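Local coordinates for protein proteasome accessory factor B/C (PafBC) (Paenarthrobacter aurescens, PDB 6SJ9) that probably regulates transcription in the bacterial DNA damage response, pairing winged helix-turn-helix DNA-binding modules with WYL and ferredoxin-like WCX domains, at residues L242-A247 with D281-E286; K262-Q267 with R277-F282; Q287-L292 with A309-R314. One frame throughout, in Å; residues are numbered along the deposited sequence.

All three contacts lie in one WCX domain, whose four-stranded antiparallel sheet (order 263-268, 275-282, 245-252, 299-303) packs with helices 257-261 and 285-294 and with helix 305-323, which follows the fourth strand. Contact 1 pairs strand 245-252 with the end of strand 275-282; contact 2 pairs strand 275-282 with the outer strand 263-268, its first segment falling between the two of contact 1. Their centres are about 12 Å apart, and they share Asp281 and Phe282. Contact 3, the helix pair, comes last, centred about 12 Å from contact 1 and 17 Å from contact 2. Salt bridges Glu286-Arg313 and Lys262-Glu291 link it to contacts 1 and 2 within this ferredoxin-like domain.

Contact 1: L242-A247 with D281-E286; sequences LPVRQA and DFRDPE
In the ferredoxin-like WCX domain, the start of strand 245-252 pairs antiparallel with the end of strand 275-282, just before the chain turns into helix 285-294. Arg245 and Phe282 form a hydrogen-bonded pair: Arg245 N donates to Phe282 O at 2.8 Å, a rather bent bond (136° at the hydrogen), and Phe282 N returns a straighter one to Arg245 O at 3.0 Å. Both side chains leave on the same face of the sheet. With CG of Phe282 set between its backbone N and carbonyl carbon (chi1 72°), the ring swings toward strand 245-252; Arg245 CB lies over one of its faces, and Ala247 CB meets Phe282 CE1 at 3.7 Å. The ring continues this buried patch to Leu288 of the following helix. Further out, the bent Arg245 chain carries its guanidinium across Pro285, with NH1 3.6 Å from Pro285 CD, and Phe282 CZ lies over one guanidinium face; a salt bridge to Glu306 of helix 305-323 engages NH2. Just ahead of strand 245-252, Val244 lies alongside Arg283, which follows strand 275-282: Val244 CG1 is 3.6 Å from Arg283 CG, and the arginine's charged end pairs with Glu241. Asp284 N-caps the helix, its OD2 also bound by Arg208 and Ser210, while its OD1 accepts from Glu286 N at 3.0 Å from well above the carboxylate plane.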
loop_
_atom_site.group_PDB
_atom_site.type_symbol
_atom_site.label_atom_id
_atom_site.label_comp_id
_atom_site.label_asym_id
_atom_site.label_seq_id
_atom_site.Cartn_x
_atom_site.Cartn_y
_atom_site.Cartn_z
ATOM N N LEU A 242 9.533 -5.885 21.493
ATOM C CA LEU A 242 9.020 -7.104 22.104
ATOM C C LEU A 242 9.942 -8.303 21.856
ATOM O O LEU A 242 10.630 -8.376 20.830
ATOM C CB LEU A 242 7.622 -7.408 21.576
ATOM C CG LEU A 242 6.501 -6.567 22.176
ATOM C CD1 LEU A 242 5.378 -6.439 21.173
ATOM C CD2 LEU A 242 6.017 -7.228 23.458
ATOM N N PRO A 243 9.973 -9.261 22.782
ATOM C CA PRO A 243 10.720 -10.501 22.529
ATOM C C PRO A 243 10.219 -11.185 21.261
ATOM O O PRO A 243 9.007 -11.280 21.033
ATOM C CB PRO A 243 10.446 -11.343 23.782
ATOM C CG PRO A 243 9.152 -10.798 24.327
ATOM C CD PRO A 243 9.182 -9.331 24.022
ATOM N N VAL A 244 11.153 -11.610 20.407
ATOM C CA VAL A 244 10.847 -12.414 19.220
ATOM C C VAL A 244 10.488 -13.851 19.596
ATOM O O VAL A 244 11.362 -14.652 19.939
ATOM C CB VAL A 244 11.998 -12.358 18.211
ATOM C CG1 VAL A 244 12.042 -10.982 17.587
ATOM C CG2 VAL A 244 13.290 -12.607 18.921
ATOM N N ARG A 245 9.200 -14.184 19.555
ATOM C CA ARG A 245 8.663 -15.502 19.890
ATOM C C ARG A 245 8.506 -16.360 18.630
ATOM O O ARG A 245 8.629 -15.870 17.510
ATOM C CB ARG A 245 7.332 -15.352 20.640
ATOM C CG ARG A 245 7.476 -14.692 22.032
ATOM C CD ARG A 245 6.330 -13.701 22.348
ATOM N NE ARG A 245 5.080 -14.403 22.628
ATOM C CZ ARG A 245 3.941 -13.813 22.979
ATOM N NH1 ARG A 245 3.878 -12.491 23.105
ATOM N NH2 ARG A 245 2.862 -14.551 23.205
ATOM N N GLN A 246 8.289 -17.667 18.828
ATOM C CA GLN A 246 8.166 -18.647 17.748
ATOM C C GLN A 246 6.775 -19.261 17.693
ATOM O O GLN A 246 6.258 -19.729 18.709
ATOM C CB GLN A 246 9.171 -19.787 17.901
ATOM C CG GLN A 246 9.086 -20.839 16.790
ATOM C CD GLN A 246 10.283 -21.815 16.776
ATOM O OE1 GLN A 246 11.404 -21.452 16.401
ATOM N NE2 GLN A 246 10.036 -23.053 17.202
ATOM N N ALA A 247 6.176 -19.245 16.502
ATOM C CA ALA A 247 4.885 -19.860 16.232
ATOM C C ALA A 247 5.060 -21.177 15.474
ATOM O O ALA A 247 5.976 -21.323 14.663
ATOM C CB ALA A 247 4.006 -18.899 15.421
ATOM N N ASP A 281 8.684 -16.625 13.054
ATOM C CA ASP A 281 8.960 -15.703 14.137
ATOM C C ASP A 281 7.955 -14.573 14.094
ATOM O O ASP A 281 7.655 -14.038 13.026
ATOM C CB ASP A 281 10.380 -15.147 14.035
ATOM C CG ASP A 281 11.451 -16.213 14.289
ATOM O OD1 ASP A 281 11.268 -17.018 15.229
ATOM O OD2 ASP A 281 12.454 -16.256 13.540
ATOM N N PHE A 282 7.453 -14.200 15.267
ATOM C CA PHE A 282 6.588 -13.039 15.390
ATOM C C PHE A 282 6.905 -12.405 16.732
ATOM O O PHE A 282 7.480 -13.053 17.613
ATOM C CB PHE A 282 5.110 -13.423 15.304
ATOM C CG PHE A 282 4.610 -14.152 16.531
ATOM C CD1 PHE A 282 4.903 -15.485 16.721
ATOM C CD2 PHE A 282 3.806 -13.508 17.468
ATOM C CE1 PHE A 282 4.443 -16.159 17.844
ATOM C CE2 PHE A 282 3.326 -14.182 18.586
ATOM C CZ PHE A 282 3.643 -15.503 18.775
ATOM N N ARG A 283 6.542 -11.125 16.875
ATOM C CA ARG A 283 6.669 -10.403 18.141
ATOM C C ARG A 283 5.313 -10.184 18.797
ATOM O O ARG A 283 5.130 -10.589 19.948
ATOM C CB ARG A 283 7.458 -9.088 17.978
ATOM C CG ARG A 283 8.881 -9.354 17.475
ATOM C CD ARG A 283 9.757 -8.126 17.231
ATOM N NE ARG A 283 9.451 -7.390 16.003
ATOM C CZ ARG A 283 10.368 -6.787 15.246
ATOM N NH1 ARG A 283 11.659 -6.894 15.564
ATOM N NH2 ARG A 283 10.001 -6.116 14.152
ATOM N N ASP A 284 4.361 -9.547 18.101
ATOM C CA ASP A 284 3.037 -9.266 18.654
ATOM C C ASP A 284 2.049 -10.328 18.205
ATOM O O ASP A 284 1.780 -10.441 17.001
ATOM C CB ASP A 284 2.560 -7.877 18.211
ATOM C CG ASP A 284 1.169 -7.484 18.801
ATOM O OD1 ASP A 284 0.541 -8.263 19.561
ATOM O OD2 ASP A 284 0.732 -6.345 18.548
ATOM N N PRO A 285 1.450 -11.079 19.128
ATOM C CA PRO A 285 0.505 -12.128 18.723
ATOM C C PRO A 285 -0.792 -11.608 18.140
ATOM O O PRO A 285 -1.425 -12.343 17.376
ATOM C CB PRO A 285 0.255 -12.919 20.018
ATOM C CG PRO A 285 0.705 -12.035 21.102
ATOM C CD PRO A 285 1.743 -11.111 20.564
ATOM N N GLU A 286 -1.214 -10.380 18.463
ATOM C CA GLU A 286 -2.412 -9.864 17.817
ATOM C C GLU A 286 -2.138 -9.601 16.354
ATOM O O GLU A 286 -3.009 -9.811 15.508
ATOM C CB GLU A 286 -2.930 -8.596 18.498
ATOM C CG GLU A 286 -3.519 -8.921 19.831
ATOM C CD GLU A 286 -4.666 -9.893 19.679
ATOM O OE1 GLU A 286 -5.420 -9.777 18.676
ATOM O OE2 GLU A 286 -4.806 -10.782 20.554
#

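Contact 2: K262-Q267 with R277-F282; sequences KATSLQ and RITVDF
This is an antiparallel beta-hairpin contact at one margin of the four-stranded WCX sheet, joining the outer strand 263-268 to strand 275-282. The axes of segments 265-267 and 277-282 run almost exactly antiparallel, at 173°. Gln267 and Arg277 form a hydrogen-bonded pair, in which Arg277 N gives a nearly straight bond to Gln267 O (2.7 Å, 176°) and Gln267 N answers with a longer one to Arg277 O (3.2 Å). Their side chains run alongside one another on one face, Gln267 NE2 3.6 Å from Arg277 CD, the amide and guanidinium planes 34° apart. Leu266 and Ile278 occupy the other face, Leu266 CD2 touching Ile278 CG2 at 3.6 Å.

The chain turns a corner at Thr264, where Thr264 N donates to Thr279 O at 2.8 Å. Hydroxyls gather beside it: Thr279 OG1 lies 2.7 Å from Ser265 OG in a hydrogen bond whose direction is open, and close to Thr264 OG1 as well. Thr279 can face both because its OG1 sits between its own backbone N and carbonyl carbon (chi1 47°). On the Lys262 side of the corner, a water accepts from Asp281 N (2.9 Å); its approach to Lys262 O is too short to be certain. On the sheet's helical side, Ile278 also packs on Leu259 of helix 257-261, and Lys262 pairs with Glu291 of helix 285-294. Within the sheet, strand 245-252 pairs with the other edge of strand 275-282.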
loop_
_atom_site.group_PDB
_atom_site.type_symbol
_atom_site.label_atom_id
_atom_site.label_comp_id
_atom_site.label_asym_id
_atom_site.label_seq_id
_atom_site.Cartn_x
_atom_site.Cartn_y
_atom_site.Cartn_z
ATOM N N LYS A 262 8.364 -16.285 5.312
ATOM C CA LYS A 262 8.824 -16.029 6.676
ATOM C C LYS A 262 9.239 -17.289 7.443
ATOM O O LYS A 262 9.645 -17.173 8.606
ATOM C CB LYS A 262 7.745 -15.292 7.479
ATOM C CG LYS A 262 7.469 -13.929 7.002
ATOM C CD LYS A 262 6.605 -13.154 8.004
ATOM C CE LYS A 262 5.335 -13.915 8.398
ATOM N NZ LYS A 262 4.427 -13.078 9.260
ATOM N N ALA A 263 9.119 -18.478 6.857
ATOM C CA ALA A 263 9.246 -19.706 7.631
ATOM C C ALA A 263 10.704 -20.017 7.983
ATOM O O ALA A 263 11.571 -20.076 7.106
ATOM C CB ALA A 263 8.622 -20.862 6.856
ATOM N N THR A 264 10.961 -20.264 9.275
ATOM C CA THR A 264 12.287 -20.664 9.744
ATOM C C THR A 264 12.542 -22.149 9.562
ATOM O O THR A 264 13.702 -22.575 9.533
ATOM C CB THR A 264 12.462 -20.340 11.225
ATOM O OG1 THR A 264 11.479 -21.060 11.974
ATOM C CG2 THR A 264 12.292 -18.838 11.495
ATOM N N SER A 265 11.496 -22.962 9.533
ATOM C CA SER A 265 11.671 -24.380 9.266
ATOM C C SER A 265 10.451 -24.868 8.509
ATOM O O SER A 265 9.370 -24.294 8.624
ATOM C CB SER A 265 11.869 -25.195 10.546
ATOM O OG SER A 265 10.635 -25.357 11.209
ATOM N N LEU A 266 10.627 -25.955 7.762
ATOM C CA LEU A 266 9.544 -26.561 7.005
ATOM C C LEU A 266 9.708 -28.069 7.004
ATOM O O LEU A 266 10.819 -28.569 6.825
ATOM C CB LEU A 266 9.552 -26.065 5.557
ATOM C CG LEU A 266 8.249 -25.913 4.768
ATOM C CD1 LEU A 266 8.523 -26.008 3.280
ATOM C CD2 LEU A 266 7.226 -26.927 5.169
ATOM N N GLN A 267 8.604 -28.784 7.218
ATOM C CA GLN A 267 8.587 -30.244 7.159
ATOM C C GLN A 267 7.139 -30.661 6.947
ATOM O O GLN A 267 6.217 -29.852 7.097
ATOM C CB GLN A 267 9.114 -30.930 8.425
ATOM C CG GLN A 267 8.144 -30.896 9.604
ATOM C CD GLN A 267 8.731 -31.438 10.904
ATOM O OE1 GLN A 267 9.939 -31.684 11.011
ATOM N NE2 GLN A 267 7.863 -31.657 11.894
ATOM N N ARG A 277 4.193 -28.390 8.206
ATOM C CA ARG A 277 4.338 -27.810 9.530
ATOM C C ARG A 277 5.513 -26.844 9.463
ATOM O O ARG A 277 6.650 -27.267 9.243
ATOM C CB ARG A 277 4.547 -28.912 10.574
ATOM C CG ARG A 277 4.719 -28.459 12.003
ATOM C CD ARG A 277 5.086 -29.653 12.868
ATOM N NE ARG A 277 5.115 -29.356 14.302
ATOM C CZ ARG A 277 6.208 -29.106 15.017
ATOM N NH1 ARG A 277 6.099 -28.865 16.321
ATOM N NH2 ARG A 277 7.403 -29.085 14.440
ATOM N N ILE A 278 5.248 -25.552 9.674
ATOM C CA ILE A 278 6.300 -24.544 9.638
ATOM C C ILE A 278 6.357 -23.830 10.975
ATOM O O ILE A 278 5.392 -23.803 11.741
ATOM C CB ILE A 278 6.109 -23.507 8.510
ATOM C CG1 ILE A 278 4.826 -22.694 8.737
ATOM C CG2 ILE A 278 6.138 -24.157 7.177
ATOM C CD1 ILE A 278 4.691 -21.485 7.814
ATOM N N THR A 279 7.496 -23.188 11.210
ATOM C CA THR A 279 7.678 -22.262 12.311
ATOM C C THR A 279 7.958 -20.884 11.733
ATOM O O THR A 279 8.576 -20.759 10.672
ATOM C CB THR A 279 8.834 -22.706 13.238
ATOM O OG1 THR A 279 9.979 -23.059 12.451
ATOM C CG2 THR A 279 8.443 -23.937 14.042
ATOM N N VAL A 280 7.401 -19.856 12.371
ATOM C CA VAL A 280 7.612 -18.481 11.957
ATOM C C VAL A 280 7.864 -17.653 13.211
ATOM O O VAL A 280 7.376 -17.966 14.305
ATOM C CB VAL A 280 6.443 -17.897 11.138
ATOM C CG1 VAL A 280 6.139 -18.753 9.943
ATOM C CG2 VAL A 280 5.216 -17.705 12.004
ATOM N N ASP A 281 8.684 -16.625 13.054
ATOM C CA ASP A 281 8.960 -15.703 14.137
ATOM C C ASP A 281 7.955 -14.573 14.094
ATOM O O ASP A 281 7.655 -14.038 13.026
ATOM C CB ASP A 281 10.380 -15.147 14.035
ATOM C CG ASP A 281 11.451 -16.213 14.289
ATOM O OD1 ASP A 281 11.268 -17.018 15.229
ATOM O OD2 ASP A 281 12.454 -16.256 13.540
ATOM N N PHE A 282 7.453 -14.200 15.267
ATOM C CA PHE A 282 6.588 -13.039 15.390
ATOM C C PHE A 282 6.905 -12.405 16.732
ATOM O O PHE A 282 7.480 -13.053 17.613
ATOM C CB PHE A 282 5.110 -13.423 15.304
ATOM C CG PHE A 282 4.610 -14.152 16.531
ATOM C CD1 PHE A 282 4.903 -15.485 16.721
ATOM C CD2 PHE A 282 3.806 -13.508 17.468
ATOM C CE1 PHE A 282 4.443 -16.159 17.844
ATOM C CE2 PHE A 282 3.326 -14.182 18.586
ATOM C CZ PHE A 282 3.643 -15.503 18.775
HETATM O O HOH W 1 10.110 -15.878 10.596
#

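Contact 3: Q287-L292 with A309-R314; sequences QLAEEL and AAVVRR
Ala289 meets Ala310 and Val311 where helices 285-294 and 305-323 of the ferredoxin-like WCX domain pack together; the axes of segments 287-292 and 309-314 approach to 8.5 Å at a crossing angle of -48°. The small side chain of Ala289 permits this closeness: its CB touches Ala310 CB at 3.5 Å and Val311 CG2 at 3.6 Å. That valine methyl also reaches Leu292 CB, and Leu292 and Val311 both continue onto Val301 of strand 299-303, so the helix pair packs against the sheet there. Next to this apolar centre Arg314 lies over Glu290. Its chain bends at chi3 (78°), which sets the guanidinium flat above Glu290 CB, with the carboxylate and guanidinium planes only 11° apart. The attraction to the carboxylate is electrostatic only, since OE1 stands well out of the guanidinium plane. Both groups take firmer partners on Gln634: its side-chain amide donates to Glu290 OE2, and its backbone O accepts from Arg314 NE. An alanine in place of Arg314 is likely to uncover the aliphatic part of Glu290, leave the Gln634 backbone carbonyl without its donor and take from Glu290 a distant positive charge. Within this contact the charged pair remains long, Arg314 NH1 standing 3.9 Å from Glu290 OE1.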
loop_
_atom_site.group_PDB
_atom_site.type_symbol
_atom_site.label_atom_id
_atom_site.label_comp_id
_atom_site.label_asym_id
_atom_site.label_seq_id
_atom_site.Cartn_x
_atom_site.Cartn_y
_atom_site.Cartn_z
ATOM N N GLN A 287 -0.924 -9.175 16.037
ATOM C CA GLN A 287 -0.591 -8.910 14.649
ATOM C C GLN A 287 -0.571 -10.197 13.835
ATOM O O GLN A 287 -1.174 -10.253 12.752
ATOM C CB GLN A 287 0.749 -8.202 14.554
ATOM C CG GLN A 287 0.905 -7.578 13.210
ATOM C CD GLN A 287 2.255 -7.006 13.004
ATOM O OE1 GLN A 287 2.993 -6.793 13.973
ATOM N NE2 GLN A 287 2.583 -6.684 11.741
ATOM N N LEU A 288 0.101 -11.253 14.350
ATOM C CA LEU A 288 0.123 -12.533 13.643
ATOM C C LEU A 288 -1.270 -13.142 13.544
ATOM O O LEU A 288 -1.620 -13.719 12.517
ATOM C CB LEU A 288 1.068 -13.522 14.329
ATOM C CG LEU A 288 1.266 -14.828 13.578
ATOM C CD1 LEU A 288 1.679 -14.502 12.143
ATOM C CD2 LEU A 288 2.333 -15.710 14.231
ATOM N N ALA A 289 -2.084 -13.012 14.594
ATOM C CA ALA A 289 -3.402 -13.650 14.572
ATOM C C ALA A 289 -4.306 -13.028 13.517
ATOM O O ALA A 289 -5.078 -13.740 12.855
ATOM C CB ALA A 289 -4.082 -13.566 15.944
ATOM N N GLU A 290 -4.248 -11.706 13.362
ATOM C CA GLU A 290 -5.024 -11.077 12.304
ATOM C C GLU A 290 -4.586 -11.602 10.951
ATOM O O GLU A 290 -5.418 -11.919 10.114
ATOM C CB GLU A 290 -4.906 -9.552 12.371
ATOM C CG GLU A 290 -5.743 -8.875 11.270
ATOM C CD GLU A 290 -5.764 -7.350 11.377
ATOM O OE1 GLU A 290 -5.283 -6.836 12.388
ATOM O OE2 GLU A 290 -6.253 -6.665 10.441
ATOM N N GLU A 291 -3.281 -11.741 10.731
ATOM C CA GLU A 291 -2.821 -12.290 9.466
ATOM C C GLU A 291 -3.334 -13.719 9.281
ATOM O O GLU A 291 -3.878 -14.067 8.221
ATOM C CB GLU A 291 -1.285 -12.257 9.389
ATOM C CG GLU A 291 -0.784 -12.893 8.096
ATOM C CD GLU A 291 0.717 -13.092 8.068
ATOM O OE1 GLU A 291 1.389 -12.638 9.010
ATOM O OE2 GLU A 291 1.226 -13.753 7.132
ATOM N N LEU A 292 -3.193 -14.553 10.307
ATOM C CA LEU A 292 -3.563 -15.963 10.161
ATOM C C LEU A 292 -5.068 -16.159 10.029
ATOM O O LEU A 292 -5.511 -16.946 9.202
ATOM C CB LEU A 292 -3.000 -16.774 11.323
ATOM C CG LEU A 292 -1.471 -16.804 11.449
ATOM C CD1 LEU A 292 -1.070 -17.640 12.648
ATOM C CD2 LEU A 292 -0.801 -17.386 10.187
ATOM N N ALA A 309 -5.407 -18.770 20.738
ATOM C CA ALA A 309 -6.645 -18.232 21.285
ATOM C C ALA A 309 -7.032 -16.939 20.599
ATOM O O ALA A 309 -8.223 -16.635 20.480
ATOM C CB ALA A 309 -6.516 -18.019 22.795
ATOM N N ALA A 310 -6.049 -16.187 20.110
ATOM C CA ALA A 310 -6.360 -14.948 19.404
ATOM C C ALA A 310 -6.994 -15.225 18.040
ATOM O O ALA A 310 -7.909 -14.501 17.625
ATOM C CB ALA A 310 -5.101 -14.087 19.274
ATOM N N VAL A 311 -6.529 -16.266 17.338
ATOM C CA VAL A 311 -7.065 -16.595 16.017
ATOM C C VAL A 311 -8.503 -17.091 16.125
ATOM O O VAL A 311 -9.397 -16.626 15.403
ATOM C CB VAL A 311 -6.152 -17.623 15.324
ATOM C CG1 VAL A 311 -6.763 -18.103 14.047
ATOM C CG2 VAL A 311 -4.814 -16.997 15.062
ATOM N N VAL A 312 -8.742 -18.056 17.023
ATOM C CA VAL A 312 -10.091 -18.555 17.284
ATOM C C VAL A 312 -11.033 -17.419 17.655
ATOM O O VAL A 312 -12.153 -17.335 17.142
ATOM C CB VAL A 312 -10.040 -19.617 18.405
ATOM C CG1 VAL A 312 -11.464 -19.951 18.927
ATOM C CG2 VAL A 312 -9.325 -20.875 17.889
ATOM N N ARG A 313 -10.574 -16.483 18.492
ATOM C CA ARG A 313 -11.430 -15.378 18.894
ATOM C C ARG A 313 -11.910 -14.585 17.682
ATOM O O ARG A 313 -13.090 -14.227 17.593
ATOM C CB ARG A 313 -10.696 -14.479 19.887
ATOM C CG ARG A 313 -11.562 -13.350 20.428
ATOM C CD ARG A 313 -10.795 -12.046 20.467
ATOM N NE ARG A 313 -9.480 -12.255 21.065
ATOM C CZ ARG A 313 -8.391 -11.560 20.742
ATOM N NH1 ARG A 313 -8.472 -10.614 19.810
ATOM N NH2 ARG A 313 -7.221 -11.822 21.336
ATOM N N ARG A 314 -11.016 -14.326 16.722
ATOM C CA ARG A 314 -11.417 -13.540 15.551
ATOM C C ARG A 314 -12.359 -14.332 14.673
ATOM O O ARG A 314 -13.397 -13.822 14.248
ATOM C CB ARG A 314 -10.188 -13.131 14.742
ATOM C CG ARG A 314 -9.131 -12.521 15.593
ATOM C CD ARG A 314 -7.951 -12.180 14.762
ATOM N NE ARG A 314 -8.313 -10.985 14.092
ATOM C CZ ARG A 314 -7.963 -9.805 14.550
ATOM N NH1 ARG A 314 -8.384 -8.708 13.907
ATOM N NH2 ARG A 314 -7.156 -9.765 15.619
#